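Local atomic coordinates of hydrolase (Thermococcus thioreducens, PDB entry 6IAH), a protein that probably hydrolyses phosphate monoesters as a magnesium-dependent phosphatase of the haloacid dehalogenase superfamily, with phosphoglycolate among its likely substrates. Residues 1-6 with 230-235. Sequence-based numbering, arbitrary orientation.
Sequences MWIVFD and NEFLEN. With MG (magnesium ion), chain B.
Ile3 and Phe5, two residues apart on strand 2-5 and so on the same face of the sheet, meet Phe232 and Leu233 of helix 229-239, a worked example of how a helix is laid on a parallel sheet through side chains alone. One methyl carries much of the contact: Leu233 CD2 lies 4.0 Å from Ile3 CD1 and also 4.0 Å from Phe5 CZ, reaching the Phe5 ring at its edge, near the ring plane. The Phe5 ring gets there because its CG stands anti to the carbonyl carbon (chi1 -48°), which carries the far end of the ring toward the helix. On the other branch of Ile3, CG2 approaches Phe232 CE2 at 4.0 Å, meeting the ring obliquely. Phe232 also touches Val195 and Ile197 of strand 194-198, while Leu136 and Leu137 of helix 134-141 pack on Leu233 and Phe5, respectively.

Ile3, Phe5 and Leu233 are buried, whereas Phe232 is partly exposed. The helix side bearing Asn235, Glu231 and Glu234 is more open to solvent; there Glu234 OE2 makes a salt bridge with Arg133 and Glu231 OE2 accepts a hydrogen bond from Lys227 N. The axes of strand 2-5 and of residues 230-235 run antiparallel (176°) and come no nearer than 11.7 Å, a gap bridged by the four apolar side chains. Just past the strand, Asp6 OD2 binds magnesium at 1.9 Å, with Asp8 O, Asp199 OD1 and three waters as the other ligands. A helix packed on a parallel sheet is characteristic of Rossmann-like folds; metal-binding Asp6 directly after the middle strand, with Asp8 in a DxDx(T/V)-like pattern, is characteristic of the HAD core.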
# COMPACT_ATOMS: atom_id res chain seq x y z
N MET A 1 25.91 4.28 -6.62
CA MET A 1 24.68 3.99 -7.35
C MET A 1 23.58 3.87 -6.31
O MET A 1 23.82 3.34 -5.21
CB MET A 1 24.84 2.67 -8.15
CG MET A 1 26.03 2.63 -9.11
SD MET A 1 25.83 3.65 -10.59
CE MET A 1 24.47 2.77 -11.38
N TRP A 2 22.37 4.32 -6.65
CA TRP A 2 21.19 4.22 -5.77
C TRP A 2 20.51 2.88 -5.98
O TRP A 2 20.38 2.47 -7.10
CB TRP A 2 20.18 5.29 -6.10
CG TRP A 2 20.47 6.65 -5.47
CD1 TRP A 2 21.17 7.65 -6.02
CD2 TRP A 2 20.03 7.14 -4.18
NE1 TRP A 2 21.20 8.73 -5.20
CE2 TRP A 2 20.53 8.44 -4.04
CE3 TRP A 2 19.27 6.62 -3.15
CZ2 TRP A 2 20.27 9.22 -2.92
CZ3 TRP A 2 18.97 7.39 -2.06
CH2 TRP A 2 19.48 8.68 -1.93
N ILE A 3 20.11 2.24 -4.90
CA ILE A 3 19.10 1.19 -4.96
C ILE A 3 17.88 1.74 -4.13
O ILE A 3 17.96 1.94 -2.93
CB ILE A 3 19.59 -0.14 -4.43
CG1 ILE A 3 20.84 -0.63 -5.21
CG2 ILE A 3 18.50 -1.18 -4.44
CD1 ILE A 3 21.48 -1.84 -4.63
N VAL A 4 16.78 1.95 -4.83
CA VAL A 4 15.55 2.50 -4.28
C VAL A 4 14.49 1.43 -4.32
O VAL A 4 14.35 0.74 -5.33
CB VAL A 4 15.12 3.72 -5.00
CG1 VAL A 4 14.01 4.45 -4.24
CG2 VAL A 4 16.30 4.70 -5.12
N PHE A 5 13.77 1.30 -3.22
CA PHE A 5 12.77 0.22 -3.07
C PHE A 5 11.36 0.82 -2.88
O PHE A 5 11.14 1.87 -2.23
CB PHE A 5 13.05 -0.62 -1.81
CG PHE A 5 14.45 -1.08 -1.65
CD1 PHE A 5 14.86 -2.26 -2.23
CD2 PHE A 5 15.34 -0.35 -0.81
CE1 PHE A 5 16.16 -2.70 -2.05
CE2 PHE A 5 16.64 -0.78 -0.63
CZ PHE A 5 17.04 -1.99 -1.24
N ASP A 6 10.39 0.11 -3.43
CA ASP A 6 9.03 0.09 -2.90
C ASP A 6 9.08 -0.71 -1.59
O ASP A 6 9.99 -1.50 -1.36
CB ASP A 6 8.11 -0.61 -3.93
CG ASP A 6 6.62 -0.66 -3.50
OD1 ASP A 6 6.09 0.30 -2.91
OD2 ASP A 6 6.00 -1.70 -3.77
N ASN A 230 15.90 -10.04 -2.29
CA ASN A 230 17.14 -10.56 -1.68
C ASN A 230 18.05 -11.09 -2.74
O ASN A 230 19.25 -10.87 -2.67
CB ASN A 230 16.82 -11.69 -0.66
CG ASN A 230 16.07 -11.15 0.55
OD1 ASN A 230 16.42 -10.07 1.07
ND2 ASN A 230 15.04 -11.87 0.97
N GLU A 231 17.49 -11.78 -3.73
CA GLU A 231 18.30 -12.24 -4.86
C GLU A 231 18.84 -11.03 -5.60
O GLU A 231 20.01 -10.99 -6.00
CB GLU A 231 17.49 -13.11 -5.80
CG GLU A 231 18.24 -13.61 -7.02
CD GLU A 231 17.38 -14.58 -7.78
OE1 GLU A 231 17.20 -15.69 -7.25
OE2 GLU A 231 16.76 -14.21 -8.81
N PHE A 232 17.98 -10.04 -5.78
CA PHE A 232 18.46 -8.80 -6.35
C PHE A 232 19.65 -8.21 -5.60
O PHE A 232 20.69 -7.82 -6.20
CB PHE A 232 17.34 -7.77 -6.48
CG PHE A 232 17.88 -6.49 -7.06
CD1 PHE A 232 18.13 -6.43 -8.42
CD2 PHE A 232 18.35 -5.49 -6.23
CE1 PHE A 232 18.69 -5.33 -8.98
CE2 PHE A 232 18.96 -4.37 -6.81
CZ PHE A 232 19.11 -4.32 -8.16
N LEU A 233 19.52 -8.11 -4.28
CA LEU A 233 20.61 -7.48 -3.50
C LEU A 233 21.89 -8.30 -3.50
O LEU A 233 22.96 -7.75 -3.58
CB LEU A 233 20.20 -7.19 -2.06
CG LEU A 233 19.26 -5.99 -1.94
CD1 LEU A 233 18.71 -5.94 -0.53
CD2 LEU A 233 19.88 -4.63 -2.30
N GLU A 234 21.76 -9.62 -3.46
CA GLU A 234 22.91 -10.48 -3.57
C GLU A 234 23.61 -10.36 -4.92
O GLU A 234 24.82 -10.27 -4.95
CB GLU A 234 22.46 -11.93 -3.40
CG GLU A 234 22.20 -12.25 -1.99
CD GLU A 234 21.66 -13.66 -1.84
OE1 GLU A 234 21.02 -14.16 -2.79
OE2 GLU A 234 21.91 -14.23 -0.76
N ASN A 235 22.85 -10.33 -6.02
CA ASN A 235 23.46 -10.11 -7.34
C ASN A 235 24.16 -8.78 -7.38
O ASN A 235 25.27 -8.69 -7.86
CB ASN A 235 22.42 -10.15 -8.44
CG ASN A 235 21.82 -11.52 -8.62
OD1 ASN A 235 22.33 -12.50 -8.11
ND2 ASN A 235 20.72 -11.58 -9.33
MG MG B . 4.24 -2.45 -3.94
O HOH W 1 3.38 -1.03 -2.83
O HOH W 2 2.58 -3.54 -3.92
O HOH W 3 3.89 -1.37 -5.72